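Local atomic coordinates of rhamnonate dehydratase (Gibberella zeae PH-1, PDB entry 3FXG), a protein that probably removes water from L-rhamnonate to give a 2-keto-3-deoxy sugar acid, as a magnesium-dependent member of the enolase superfamily. Residues D27-N30 and W36-D39; W59-L64 and D222-L227; D194-L199 and T232-K237; D298-G303 and G328-H333. One frame throughout, in Å; residues are numbered along the deposited sequence.

Contact 1: residues D27-N30 and W36-D39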
loop_
_atom_site.group_PDB
_atom_site.type_symbol
_atom_site.label_atom_id
_atom_site.label_comp_id
_atom_site.label_asym_id
_atom_site.label_seq_id
_atom_site.Cartn_x
_atom_site.Cartn_y
_atom_site.Cartn_z
ATOM N N ASP A 27 -10.550 -5.205 42.122
ATOM C CA ASP A 27 -10.247 -3.811 41.793
ATOM C C ASP A 27 -8.916 -3.369 42.399
ATOM O O ASP A 27 -8.859 -2.922 43.546
ATOM C CB ASP A 27 -11.365 -2.883 42.276
ATOM C CG ASP A 27 -11.245 -1.477 41.703
ATOM O OD1 ASP A 27 -10.163 -1.139 41.169
ATOM O OD2 ASP A 27 -12.230 -0.709 41.795
ATOM N N TYR A 28 -7.855 -3.486 41.605
ATOM C CA TYR A 28 -6.498 -3.123 42.017
ATOM C C TYR A 28 -6.352 -1.724 42.611
ATOM O O TYR A 28 -5.542 -1.511 43.512
ATOM C CB TYR A 28 -5.541 -3.182 40.823
ATOM C CG TYR A 28 -5.650 -4.400 39.941
ATOM C CD1 TYR A 28 -5.133 -5.633 40.342
ATOM C CD2 TYR A 28 -6.223 -4.304 38.672
ATOM C CE1 TYR A 28 -5.180 -6.742 39.492
ATOM C CE2 TYR A 28 -6.276 -5.398 37.823
ATOM C CZ TYR A 28 -5.751 -6.611 38.233
ATOM O OH TYR A 28 -5.778 -7.679 37.365
ATOM N N HIS A 29 -7.121 -0.772 42.093
ATOM C CA HIS A 29 -7.000 0.611 42.540
ATOM C C HIS A 29 -7.941 1.085 43.637
ATOM O O HIS A 29 -7.894 2.247 44.032
ATOM C CB HIS A 29 -7.102 1.538 41.328
ATOM C CG HIS A 29 -6.313 1.057 40.151
ATOM N ND1 HIS A 29 -6.871 0.301 39.144
ATOM C CD2 HIS A 29 -4.994 1.155 39.863
ATOM C CE1 HIS A 29 -5.928 -0.046 38.284
ATOM N NE2 HIS A 29 -4.780 0.458 38.698
ATOM N N ASN A 30 -8.793 0.193 44.129
ATOM C CA ASN A 30 -9.700 0.554 45.206
ATOM C C ASN A 30 -8.985 0.200 46.503
ATOM O O ASN A 30 -9.348 -0.759 47.189
ATOM C CB ASN A 30 -11.012 -0.223 45.094
ATOM C CG ASN A 30 -12.002 0.159 46.173
ATOM O OD1 ASN A 30 -12.240 1.342 46.416
ATOM N ND2 ASN A 30 -12.592 -0.840 46.824
ATOM N N TRP A 36 0.875 3.790 46.863
ATOM C CA TRP A 36 1.495 4.394 45.690
ATOM C C TRP A 36 0.607 4.286 44.453
ATOM O O TRP A 36 0.703 5.101 43.537
ATOM C CB TRP A 36 2.851 3.738 45.393
ATOM C CG TRP A 36 2.756 2.333 44.875
ATOM C CD1 TRP A 36 2.715 1.185 45.614
ATOM C CD2 TRP A 36 2.663 1.930 43.502
ATOM N NE1 TRP A 36 2.601 0.092 44.786
ATOM C CE2 TRP A 36 2.566 0.521 43.486
ATOM C CE3 TRP A 36 2.651 2.625 42.283
ATOM C CZ2 TRP A 36 2.456 -0.211 42.296
ATOM C CZ3 TRP A 36 2.540 1.896 41.098
ATOM C CH2 TRP A 36 2.444 0.491 41.117
ATOM N N LEU A 37 -0.259 3.278 44.433
ATOM C CA LEU A 37 -1.148 3.067 43.299
ATOM C C LEU A 37 -2.100 4.229 43.056
ATOM O O LEU A 37 -2.588 4.413 41.938
ATOM C CB LEU A 37 -1.957 1.780 43.488
ATOM C CG LEU A 37 -1.267 0.472 43.090
ATOM C CD1 LEU A 37 -2.144 -0.710 43.475
ATOM C CD2 LEU A 37 -1.003 0.475 41.589
ATOM N N ILE A 38 -2.361 5.017 44.096
ATOM C CA ILE A 38 -3.280 6.141 43.964
ATOM C C ILE A 38 -2.748 7.488 44.449
ATOM O O ILE A 38 -3.273 8.531 44.057
ATOM C CB ILE A 38 -4.599 5.864 44.719
ATOM C CG1 ILE A 38 -4.302 5.605 46.200
ATOM C CG2 ILE A 38 -5.319 4.673 44.100
ATOM C CD1 ILE A 38 -5.542 5.398 47.057
ATOM N N ASP A 39 -1.711 7.482 45.282
ATOM C CA ASP A 39 -1.192 8.737 45.818
ATOM C C ASP A 39 0.211 9.188 45.417
ATOM O O ASP A 39 0.709 10.191 45.930
ATOM C CB ASP A 39 -1.309 8.711 47.343
ATOM C CG ASP A 39 -2.743 8.874 47.809
ATOM O OD1 ASP A 39 -3.044 8.534 48.971
ATOM O OD2 ASP A 39 -3.572 9.355 47.007
#

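Contact 2: residues W59-L64 and D222-L227. With MG (magnesium ion), chain I.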
loop_
_atom_site.group_PDB
_atom_site.type_symbol
_atom_site.label_atom_id
_atom_site.label_comp_id
_atom_site.label_asym_id
_atom_site.label_seq_id
_atom_site.Cartn_x
_atom_site.Cartn_y
_atom_site.Cartn_z
ATOM N N TRP A 59 -10.102 11.566 40.295
ATOM C CA TRP A 59 -10.907 11.464 39.083
ATOM C C TRP A 59 -11.730 10.179 38.998
ATOM O O TRP A 59 -12.458 9.965 38.028
ATOM C CB TRP A 59 -10.049 11.642 37.815
ATOM C CG TRP A 59 -8.810 10.803 37.723
ATOM C CD1 TRP A 59 -7.544 11.167 38.088
ATOM C CD2 TRP A 59 -8.707 9.480 37.179
ATOM N NE1 TRP A 59 -6.659 10.156 37.798
ATOM C CE2 TRP A 59 -7.344 9.108 37.242
ATOM C CE3 TRP A 59 -9.631 8.574 36.645
ATOM C CZ2 TRP A 59 -6.882 7.867 36.790
ATOM C CZ3 TRP A 59 -9.170 7.332 36.192
ATOM C CH2 TRP A 59 -7.807 6.994 36.269
ATOM N N GLY A 60 -11.605 9.321 40.009
ATOM C CA GLY A 60 -12.408 8.108 40.053
ATOM C C GLY A 60 -11.856 6.742 39.684
ATOM O O GLY A 60 -12.636 5.843 39.381
ATOM N N ILE A 61 -10.543 6.551 39.726
ATOM C CA ILE A 61 -9.991 5.248 39.366
ATOM C C ILE A 61 -10.541 4.122 40.253
ATOM O O ILE A 61 -10.524 2.950 39.874
ATOM C CB ILE A 61 -8.447 5.250 39.456
ATOM C CG1 ILE A 61 -7.880 4.069 38.664
ATOM C CG2 ILE A 61 -8.007 5.160 40.921
ATOM C CD1 ILE A 61 -6.367 4.105 38.499
ATOM N N ASN A 62 -11.051 4.488 41.423
ATOM C CA ASN A 62 -11.579 3.515 42.377
ATOM C C ASN A 62 -13.103 3.560 42.492
ATOM O O ASN A 62 -13.679 2.995 43.423
ATOM C CB ASN A 62 -10.970 3.790 43.753
ATOM C CG ASN A 62 -11.382 5.145 44.306
ATOM O OD1 ASN A 62 -11.617 6.093 43.549
ATOM N ND2 ASN A 62 -11.464 5.247 45.628
ATOM N N VAL A 63 -13.757 4.214 41.539
ATOM C CA VAL A 63 -15.208 4.363 41.584
ATOM C C VAL A 63 -16.054 3.090 41.517
ATOM O O VAL A 63 -17.124 3.028 42.122
ATOM C CB VAL A 63 -15.693 5.331 40.469
ATOM C CG1 VAL A 63 -15.561 4.670 39.100
ATOM C CG2 VAL A 63 -17.128 5.751 40.734
ATOM N N LEU A 64 -15.589 2.075 40.798
ATOM C CA LEU A 64 -16.368 0.844 40.655
ATOM C C LEU A 64 -16.353 -0.119 41.837
ATOM O O LEU A 64 -17.399 -0.618 42.245
ATOM C CB LEU A 64 -15.929 0.092 39.393
ATOM C CG LEU A 64 -16.184 0.837 38.080
ATOM C CD1 LEU A 64 -15.654 0.027 36.913
ATOM C CD2 LEU A 64 -17.675 1.088 37.925
ATOM N N ASP A 222 5.832 2.279 32.679
ATOM C CA ASP A 222 4.389 2.250 32.461
ATOM C C ASP A 222 3.894 3.680 32.302
ATOM O O ASP A 222 4.164 4.532 33.149
ATOM C CB ASP A 222 3.684 1.584 33.640
ATOM C CG ASP A 222 2.234 1.259 33.340
ATOM O OD1 ASP A 222 1.446 2.193 33.090
ATOM O OD2 ASP A 222 1.884 0.062 33.353
ATOM N N CYS A 223 3.163 3.939 31.222
ATOM C CA CYS A 223 2.664 5.281 30.944
ATOM C C CYS A 223 1.152 5.464 31.108
ATOM O O CYS A 223 0.619 6.542 30.840
ATOM C CB CYS A 223 3.104 5.702 29.538
ATOM S SG CYS A 223 4.913 5.669 29.296
ATOM N N TYR A 224 0.475 4.411 31.556
ATOM C CA TYR A 224 -0.970 4.424 31.794
ATOM C C TYR A 224 -1.790 5.255 30.791
ATOM O O TYR A 224 -2.470 6.210 31.176
ATOM C CB TYR A 224 -1.241 4.909 33.231
ATOM C CG TYR A 224 -2.628 4.590 33.761
ATOM C CD1 TYR A 224 -3.048 3.267 33.930
ATOM C CD2 TYR A 224 -3.528 5.609 34.072
ATOM C CE1 TYR A 224 -4.337 2.968 34.396
ATOM C CE2 TYR A 224 -4.816 5.322 34.536
ATOM C CZ TYR A 224 -5.214 4.002 34.693
ATOM O OH TYR A 224 -6.493 3.721 35.120
HETATM N N MSE A 225 -1.726 4.867 29.517
HETATM C CA MSE A 225 -2.446 5.519 28.414
HETATM C C MSE A 225 -2.505 7.051 28.487
HETATM O O MSE A 225 -3.458 7.672 28.012
HETATM C CB MSE A 225 -3.872 4.932 28.309
HETATM C CG MSE A 225 -4.758 5.084 29.546
HETATM SE SE MSE A 225 -6.415 4.000 29.550
HETATM C CE MSE A 225 -6.637 3.865 31.466
ATOM N N SER A 226 -1.451 7.664 29.016
ATOM C CA SER A 226 -1.441 9.112 29.207
ATOM C C SER A 226 -0.672 10.008 28.243
ATOM O O SER A 226 -0.756 11.230 28.360
ATOM C CB SER A 226 -0.943 9.420 30.617
ATOM O OG SER A 226 0.449 9.154 30.713
ATOM N N LEU A 227 0.082 9.439 27.309
ATOM C CA LEU A 227 0.856 10.280 26.403
ATOM C C LEU A 227 0.224 10.412 25.023
ATOM O O LEU A 227 -0.962 10.134 24.831
ATOM C CB LEU A 227 2.284 9.730 26.266
ATOM C CG LEU A 227 2.959 9.304 27.575
ATOM C CD1 LEU A 227 4.370 8.810 27.279
ATOM C CD2 LEU A 227 2.988 10.476 28.559
HETATM MG MG MG I . 0.246 -1.281 32.662
HETATM O O HOH W 1 -0.661 0.749 32.132
HETATM O O HOH W 2 0.618 -2.748 34.629
#

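Contact 3: residues D194-L199 and T232-K237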
loop_
_atom_site.group_PDB
_atom_site.type_symbol
_atom_site.label_atom_id
_atom_site.label_comp_id
_atom_site.label_asym_id
_atom_site.label_seq_id
_atom_site.Cartn_x
_atom_site.Cartn_y
_atom_site.Cartn_z
ATOM N N ASP A 194 2.678 18.905 31.061
ATOM C CA ASP A 194 3.654 19.520 31.953
ATOM C C ASP A 194 4.814 20.045 31.113
ATOM O O ASP A 194 5.819 20.525 31.637
ATOM C CB ASP A 194 4.149 18.509 32.990
ATOM C CG ASP A 194 3.232 18.419 34.198
ATOM O OD1 ASP A 194 2.006 18.592 34.034
ATOM O OD2 ASP A 194 3.732 18.163 35.312
ATOM N N GLY A 195 4.656 19.944 29.796
ATOM C CA GLY A 195 5.662 20.431 28.872
ATOM C C GLY A 195 7.071 19.895 29.024
ATOM O O GLY A 195 7.296 18.829 29.598
ATOM N N HIS A 196 8.027 20.657 28.502
ATOM C CA HIS A 196 9.430 20.276 28.546
ATOM C C HIS A 196 9.969 20.123 29.960
ATOM O O HIS A 196 10.889 19.340 30.190
ATOM C CB HIS A 196 10.276 21.288 27.771
ATOM C CG HIS A 196 10.035 21.264 26.293
ATOM N ND1 HIS A 196 8.848 21.672 25.724
ATOM C CD2 HIS A 196 10.822 20.854 25.270
ATOM C CE1 HIS A 196 8.913 21.515 24.414
ATOM N NE2 HIS A 196 10.100 21.020 24.112
ATOM N N GLU A 197 9.411 20.874 30.904
ATOM C CA GLU A 197 9.859 20.765 32.285
ATOM C C GLU A 197 9.476 19.374 32.770
ATOM O O GLU A 197 10.287 18.666 33.365
ATOM C CB GLU A 197 9.193 21.827 33.166
ATOM C CG GLU A 197 9.556 21.695 34.642
ATOM C CD GLU A 197 8.958 22.794 35.501
ATOM O OE1 GLU A 197 9.351 23.970 35.329
ATOM O OE2 GLU A 197 8.093 22.481 36.347
ATOM N N GLY A 198 8.232 18.988 32.502
ATOM C CA GLY A 198 7.766 17.673 32.901
ATOM C C GLY A 198 8.592 16.586 32.235
ATOM O O GLY A 198 8.884 15.556 32.846
ATOM N N LEU A 199 8.984 16.816 30.984
ATOM C CA LEU A 199 9.776 15.836 30.249
ATOM C C LEU A 199 11.147 15.686 30.889
ATOM O O LEU A 199 11.641 14.571 31.057
ATOM C CB LEU A 199 9.919 16.252 28.778
ATOM C CG LEU A 199 10.530 15.223 27.817
ATOM C CD1 LEU A 199 10.154 15.570 26.386
ATOM C CD2 LEU A 199 12.036 15.180 27.979
ATOM N N THR A 232 5.660 10.881 23.164
ATOM C CA THR A 232 6.282 9.574 23.339
ATOM C C THR A 232 7.592 9.517 22.565
ATOM O O THR A 232 8.618 9.079 23.086
ATOM C CB THR A 232 5.364 8.440 22.839
ATOM O OG1 THR A 232 4.166 8.413 23.626
ATOM C CG2 THR A 232 6.064 7.090 22.956
ATOM N N ILE A 233 7.556 9.967 21.315
ATOM C CA ILE A 233 8.748 9.962 20.479
ATOM C C ILE A 233 9.870 10.806 21.080
ATOM O O ILE A 233 11.030 10.391 21.078
ATOM C CB ILE A 233 8.412 10.455 19.042
ATOM C CG1 ILE A 233 7.613 9.367 18.310
ATOM C CG2 ILE A 233 9.688 10.775 18.271
ATOM C CD1 ILE A 233 7.171 9.747 16.903
ATOM N N GLU A 234 9.534 11.980 21.609
ATOM C CA GLU A 234 10.560 12.833 22.201
ATOM C C GLU A 234 11.100 12.268 23.515
ATOM O O GLU A 234 12.300 12.335 23.771
ATOM C CB GLU A 234 10.029 14.254 22.429
ATOM C CG GLU A 234 11.028 15.146 23.167
ATOM C CD GLU A 234 10.674 16.621 23.129
ATOM O OE1 GLU A 234 9.475 16.958 23.207
ATOM O OE2 GLU A 234 11.606 17.449 23.039
ATOM N N LEU A 235 10.214 11.716 24.338
ATOM C CA LEU A 235 10.612 11.140 25.624
ATOM C C LEU A 235 11.530 9.938 25.424
ATOM O O LEU A 235 12.570 9.816 26.079
ATOM C CB LEU A 235 9.373 10.714 26.419
ATOM C CG LEU A 235 9.604 10.003 27.759
ATOM C CD1 LEU A 235 10.382 10.910 28.709
ATOM C CD2 LEU A 235 8.263 9.629 28.370
ATOM N N VAL A 236 11.145 9.041 24.525
ATOM C CA VAL A 236 11.960 7.867 24.261
ATOM C C VAL A 236 13.333 8.298 23.750
ATOM O O VAL A 236 14.356 7.762 24.179
ATOM C CB VAL A 236 11.263 6.928 23.248
ATOM C CG1 VAL A 236 12.224 5.843 22.771
ATOM C CG2 VAL A 236 10.048 6.284 23.918
ATOM N N LYS A 237 13.361 9.279 22.852
ATOM C CA LYS A 237 14.628 9.761 22.317
ATOM C C LYS A 237 15.503 10.304 23.448
ATOM O O LYS A 237 16.699 10.026 23.505
ATOM C CB LYS A 237 14.397 10.865 21.281
ATOM C CG LYS A 237 15.678 11.317 20.597
ATOM C CD LYS A 237 15.435 12.433 19.586
ATOM C CE LYS A 237 16.732 12.805 18.877
ATOM N NZ LYS A 237 16.549 13.909 17.890
#

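Contact 4: residues D298-G303 and G328-H333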
loop_
_atom_site.group_PDB
_atom_site.type_symbol
_atom_site.label_atom_id
_atom_site.label_comp_id
_atom_site.label_asym_id
_atom_site.label_seq_id
_atom_site.Cartn_x
_atom_site.Cartn_y
_atom_site.Cartn_z
ATOM N N ASP A 298 -6.019 -7.909 30.392
ATOM C CA ASP A 298 -6.288 -8.225 31.790
ATOM C C ASP A 298 -7.373 -9.292 31.679
ATOM O O ASP A 298 -8.419 -9.053 31.078
ATOM C CB ASP A 298 -6.818 -7.002 32.546
ATOM C CG ASP A 298 -7.033 -7.283 34.023
ATOM O OD1 ASP A 298 -7.848 -8.172 34.348
ATOM O OD2 ASP A 298 -6.383 -6.624 34.862
ATOM N N VAL A 299 -7.114 -10.472 32.233
ATOM C CA VAL A 299 -8.057 -11.579 32.143
ATOM C C VAL A 299 -9.422 -11.292 32.753
ATOM O O VAL A 299 -10.421 -11.886 32.351
ATOM C CB VAL A 299 -7.479 -12.858 32.786
ATOM C CG1 VAL A 299 -7.371 -12.686 34.280
ATOM C CG2 VAL A 299 -8.353 -14.054 32.437
HETATM N N MSE A 300 -9.469 -10.385 33.723
HETATM C CA MSE A 300 -10.733 -10.042 34.362
HETATM C C MSE A 300 -11.480 -8.952 33.602
HETATM O O MSE A 300 -12.604 -8.604 33.962
HETATM C CB MSE A 300 -10.493 -9.579 35.804
HETATM C CG MSE A 300 -10.058 -10.685 36.762
HETATM SE SE MSE A 300 -9.614 -9.987 38.523
HETATM C CE MSE A 300 -7.867 -9.312 38.096
ATOM N N TRP A 301 -10.871 -8.425 32.542
ATOM C CA TRP A 301 -11.499 -7.349 31.786
ATOM C C TRP A 301 -11.803 -7.625 30.310
ATOM O O TRP A 301 -12.876 -7.254 29.825
ATOM C CB TRP A 301 -10.639 -6.077 31.854
ATOM C CG TRP A 301 -10.218 -5.632 33.237
ATOM C CD1 TRP A 301 -10.723 -6.056 34.433
ATOM C CD2 TRP A 301 -9.223 -4.642 33.552
ATOM N NE1 TRP A 301 -10.108 -5.393 35.472
ATOM C CE2 TRP A 301 -9.185 -4.519 34.960
ATOM C CE3 TRP A 301 -8.362 -3.848 32.779
ATOM C CZ2 TRP A 301 -8.318 -3.631 35.615
ATOM C CZ3 TRP A 301 -7.497 -2.965 33.429
ATOM C CH2 TRP A 301 -7.485 -2.866 34.835
ATOM N N LEU A 302 -10.870 -8.267 29.605
ATOM C CA LEU A 302 -11.011 -8.511 28.163
ATOM C C LEU A 302 -12.152 -9.400 27.685
ATOM O O LEU A 302 -12.550 -9.315 26.519
ATOM C CB LEU A 302 -9.703 -9.065 27.578
ATOM C CG LEU A 302 -9.615 -10.593 27.438
ATOM C CD1 LEU A 302 -8.563 -10.965 26.400
ATOM C CD2 LEU A 302 -9.304 -11.217 28.787
ATOM N N GLY A 303 -12.663 -10.259 28.561
ATOM C CA GLY A 303 -13.745 -11.147 28.176
ATOM C C GLY A 303 -13.714 -12.461 28.939
ATOM O O GLY A 303 -14.702 -13.198 28.968
ATOM N N GLY A 328 -3.371 -11.992 39.061
ATOM C CA GLY A 328 -3.200 -13.096 39.995
ATOM C C GLY A 328 -3.350 -14.490 39.394
ATOM O O GLY A 328 -2.982 -14.704 38.242
ATOM N N PRO A 329 -3.880 -15.465 40.153
ATOM C CA PRO A 329 -4.069 -16.842 39.678
ATOM C C PRO A 329 -4.789 -16.972 38.333
ATOM O O PRO A 329 -4.531 -17.905 37.573
ATOM C CB PRO A 329 -4.847 -17.490 40.816
ATOM C CG PRO A 329 -4.275 -16.798 42.020
ATOM C CD PRO A 329 -4.253 -15.351 41.576
ATOM N N TYR A 330 -5.694 -16.047 38.040
ATOM C CA TYR A 330 -6.413 -16.099 36.772
ATOM C C TYR A 330 -5.422 -15.958 35.624
ATOM O O TYR A 330 -5.641 -16.481 34.530
ATOM C CB TYR A 330 -7.466 -14.991 36.711
ATOM C CG TYR A 330 -8.413 -15.025 37.884
ATOM C CD1 TYR A 330 -9.008 -16.222 38.285
ATOM C CD2 TYR A 330 -8.693 -13.871 38.615
ATOM C CE1 TYR A 330 -9.854 -16.271 39.388
ATOM C CE2 TYR A 330 -9.539 -13.910 39.720
ATOM C CZ TYR A 330 -10.113 -15.113 40.100
ATOM O OH TYR A 330 -10.932 -15.167 41.202
ATOM N N SER A 331 -4.328 -15.247 35.875
ATOM C CA SER A 331 -3.303 -15.072 34.860
ATOM C C SER A 331 -2.211 -16.131 35.005
ATOM O O SER A 331 -1.642 -16.575 34.010
ATOM C CB SER A 331 -2.699 -13.667 34.943
ATOM O OG SER A 331 -2.308 -13.355 36.268
ATOM N N TYR A 332 -1.927 -16.556 36.234
ATOM C CA TYR A 332 -0.892 -17.566 36.441
ATOM C C TYR A 332 -1.217 -18.857 35.697
ATOM O O TYR A 332 -0.365 -19.417 35.010
ATOM C CB TYR A 332 -0.710 -17.883 37.934
ATOM C CG TYR A 332 -0.476 -16.667 38.804
ATOM C CD1 TYR A 332 0.015 -15.480 38.260
ATOM C CD2 TYR A 332 -0.749 -16.701 40.173
ATOM C CE1 TYR A 332 0.223 -14.360 39.051
ATOM C CE2 TYR A 332 -0.540 -15.582 40.975
ATOM C CZ TYR A 332 -0.056 -14.416 40.404
ATOM O OH TYR A 332 0.138 -13.296 41.176
ATOM N N HIS A 333 -2.454 -19.325 35.830
ATOM C CA HIS A 333 -2.854 -20.560 35.170
ATOM C C HIS A 333 -2.772 -20.441 33.655
ATOM O O HIS A 333 -2.509 -21.421 32.960
ATOM C CB HIS A 333 -4.271 -20.959 35.590
ATOM C CG HIS A 333 -4.338 -21.632 36.927
ATOM N ND1 HIS A 333 -4.147 -20.958 38.115
ATOM C CD2 HIS A 333 -4.587 -22.920 37.264
ATOM C CE1 HIS A 333 -4.281 -21.800 39.125
ATOM N NE2 HIS A 333 -4.548 -22.997 38.635
#

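Contact 1: residues D27-N30 and W36-D39
The CA atoms of His29 and Leu37 are the nearest pair across the contact, 6.4 Å apart, where a type I beta turn from Asp27 to Asn30 faces the short helix 36-39. The helix supplies methyl groups and the turn supplies carbonyl oxygens. Leu37 CD1 rests against Tyr28 O at 3.5 Å, and Ile38 CG2 meets His29 O at the same 3.5 Å. The branch of Ile38 that touches lies anti to its own carbonyl carbon, while CG1 takes the cramped place between the backbone N and that carbon (chi1 58°). Leu37 CD2 approaches the His29 ring obliquely, 4.4 Å from CD2 of the imidazole. Tyr28 CB sits over the centre of one face of that ring. The turn is also tied from within: His29 N bonds to Asp27 OD1 at 3.2 Å, coming from above the carboxylate plane, which makes an Asx turn. Tyr28 sends its hydroxyl away to Asp298 OD2, and Leu37 O is taken by Arg56 NE. The 27-30 turn follows strand 11-19 of the antiparallel sheet, a position consistent with the mobile loop that closes over the active site in relatives; the His29 side chain is about 8 Å from the magnesium ion. With no hydrogen bond between turn and helix, the fit rests on van der Waals contact, while hydrogen bonds act within the turn and to partners elsewhere.

Contact 2: residues W59-L64 and D222-L227
Trp59 and Tyr224 meet edge to edge, the two side chains coming from opposite directions: the phenol OH lies in plane at the rim of the indole, 3.7 Å from Trp59 CH2, and that same CH2 lies at the edge of the phenol ring, 3.8 Å from Tyr224 CE2. One face of the indole carries the backbone N of Ile61, 3.7 Å above the plane toward the rim; one face of the phenol carries the selenomethionine methyl, Met225 CE, 3.5 Å above it. Ile61 reaches in with its terminal CD1, which stops 3.4 Å from Tyr224 OH. Its chain is stretched out, CG1 lying opposite the backbone N (chi1 -162°), and that carries CD1 to the hydroxyl. The same phenol also has a cation-pi contact with Arg56, Phe122 of a second subunit packs on it, and Trp59 O accepts from His96 of that subunit. The loop 222-227 leaves the end of barrel strand 219-222 in an Asx turn, Tyr224 N bonding to Asp222 OD1 at 2.9 Å, nearly along the C-O axis. Asp222 OD2 binds the magnesium ion at 2.2 Å, with Glu248 and Glu275 completing the protein ligands, as in other enolase-superfamily sites. A metal-bound water donates to Asp222 OD1 at 2.7 Å. The carboxylate thus divides its work, one oxygen on the metal and the other gripped by a backbone N-H and a water, which fixes its rotation. Across the contact, by contrast, capping domain and barrel meet through ring edges, a methyl group and the phenol oxygen, without a hydrogen bond.

Contact 3: residues D194-L199 and T232-K237
Leu199 drives one methyl into the stem of Glu234: CD1 is 3.4 Å from Glu234 CG and 3.5 Å from Glu234 OE1, so it lies along both the aliphatic and the carboxylate part of the side chain as the two cross at a slant. Both residues have CG anti to the backbone N (chi1 -170° for Leu199), which extends each toward the other helix. Leu235 adds a looser apolar touch, its CD1 4.4 Å from Leu199 CG. Helices 195-213 and 229-238 flank strand 219-222 in sequence and are successive outer helices of the beta/alpha barrel, connected through that strand; the short segments approach to 11.4 Å at the closest point of their axes, with their N-to-C directions at 40°. Leu235 also packs on Trp247 of the next strand, 246-248. His196 comes across Glu234 at about a right angle, ring and carboxylate planes 88° apart. Its NE2 stays 4.0 Å from Glu234 OE2, too far for a bond, although a protonated imidazole would probably feel the negative charge. Glu234 OE1 makes a long, weak ion pair with Lys270 of a third subunit.

Contact 4: residues D298-G303 and G328-H333
Val299 and Met300, neighbours in sequence, both cross Tyr330 at about a right angle but touch different parts of it. Val299 presses CG1 on the root of the tyrosine, 3.4 Å from Tyr330 CB. That methyl occupies the place between the valine's backbone N and carbonyl carbon (chi1 69°), with CG2 swung toward Tyr330 O. Met300, a selenomethionine, works farther out on the ring: its CG, set anti to the carbonyl carbon (chi1 -70°), is 3.9 Å from Tyr330 CD2. The SE atom lies 5.1 Å from the ring centroid and 73° off the ring normal, an oblique Met-aromatic contact. The backbone of Met300 is held by an Asx turn, in which Met300 N bonds to Asp298 OD1 at 2.8 Å, nearly head-on to the oxygen; Asp298 OD2 is held by His325 ND1. Across the contact Gly328 stands at the N-cap position of helix 329-335, and its carbonyl accepts the first helical bonds, from Ser331 N and Tyr332 N. His333 ND1 and His333 N reach Pro329 O from opposite faces of the carbonyl plane, the ring nitrogen at 3.1 Å. Tyr330 O is buried here with no polar partner in the model, whereas Tyr330 OH bonds to Thr82 N. The loop that follows barrel strand 294-295 is thereby packed on helix 329-335, with Leu138 of helix 128-148 touching Val299, Met300 and Tyr330, Leu308 of helix 305-316 touching Val299, and strand 78-84 of the capping sheet at the tyrosine hydroxyl.

Overall arrangement
Contacts 1 and 2 lie side by side, centres 10 Å apart, where loops of the capping domain meet the mouth of the barrel; Ile61 packs on His29. Contact 4, about 18 Å from contact 1 between centres, is tied to it by a probable hydrogen bond from Tyr28 OH to Asp298 OD2. Contact 3 lies on the barrel's outer helices, about 33 Å from contact 4 between centres, and touches contact 2 where Leu227 leads into helix 229-238. Along the chain contact 1 closes first, contacts 2 and 3 interleave, and contact 4 comes last. Contact 1 lies within the N-terminal loops, contact 2 spans from them to the barrel loop that holds a magnesium ligand, and contacts 3 and 4 lie within the barrel domain.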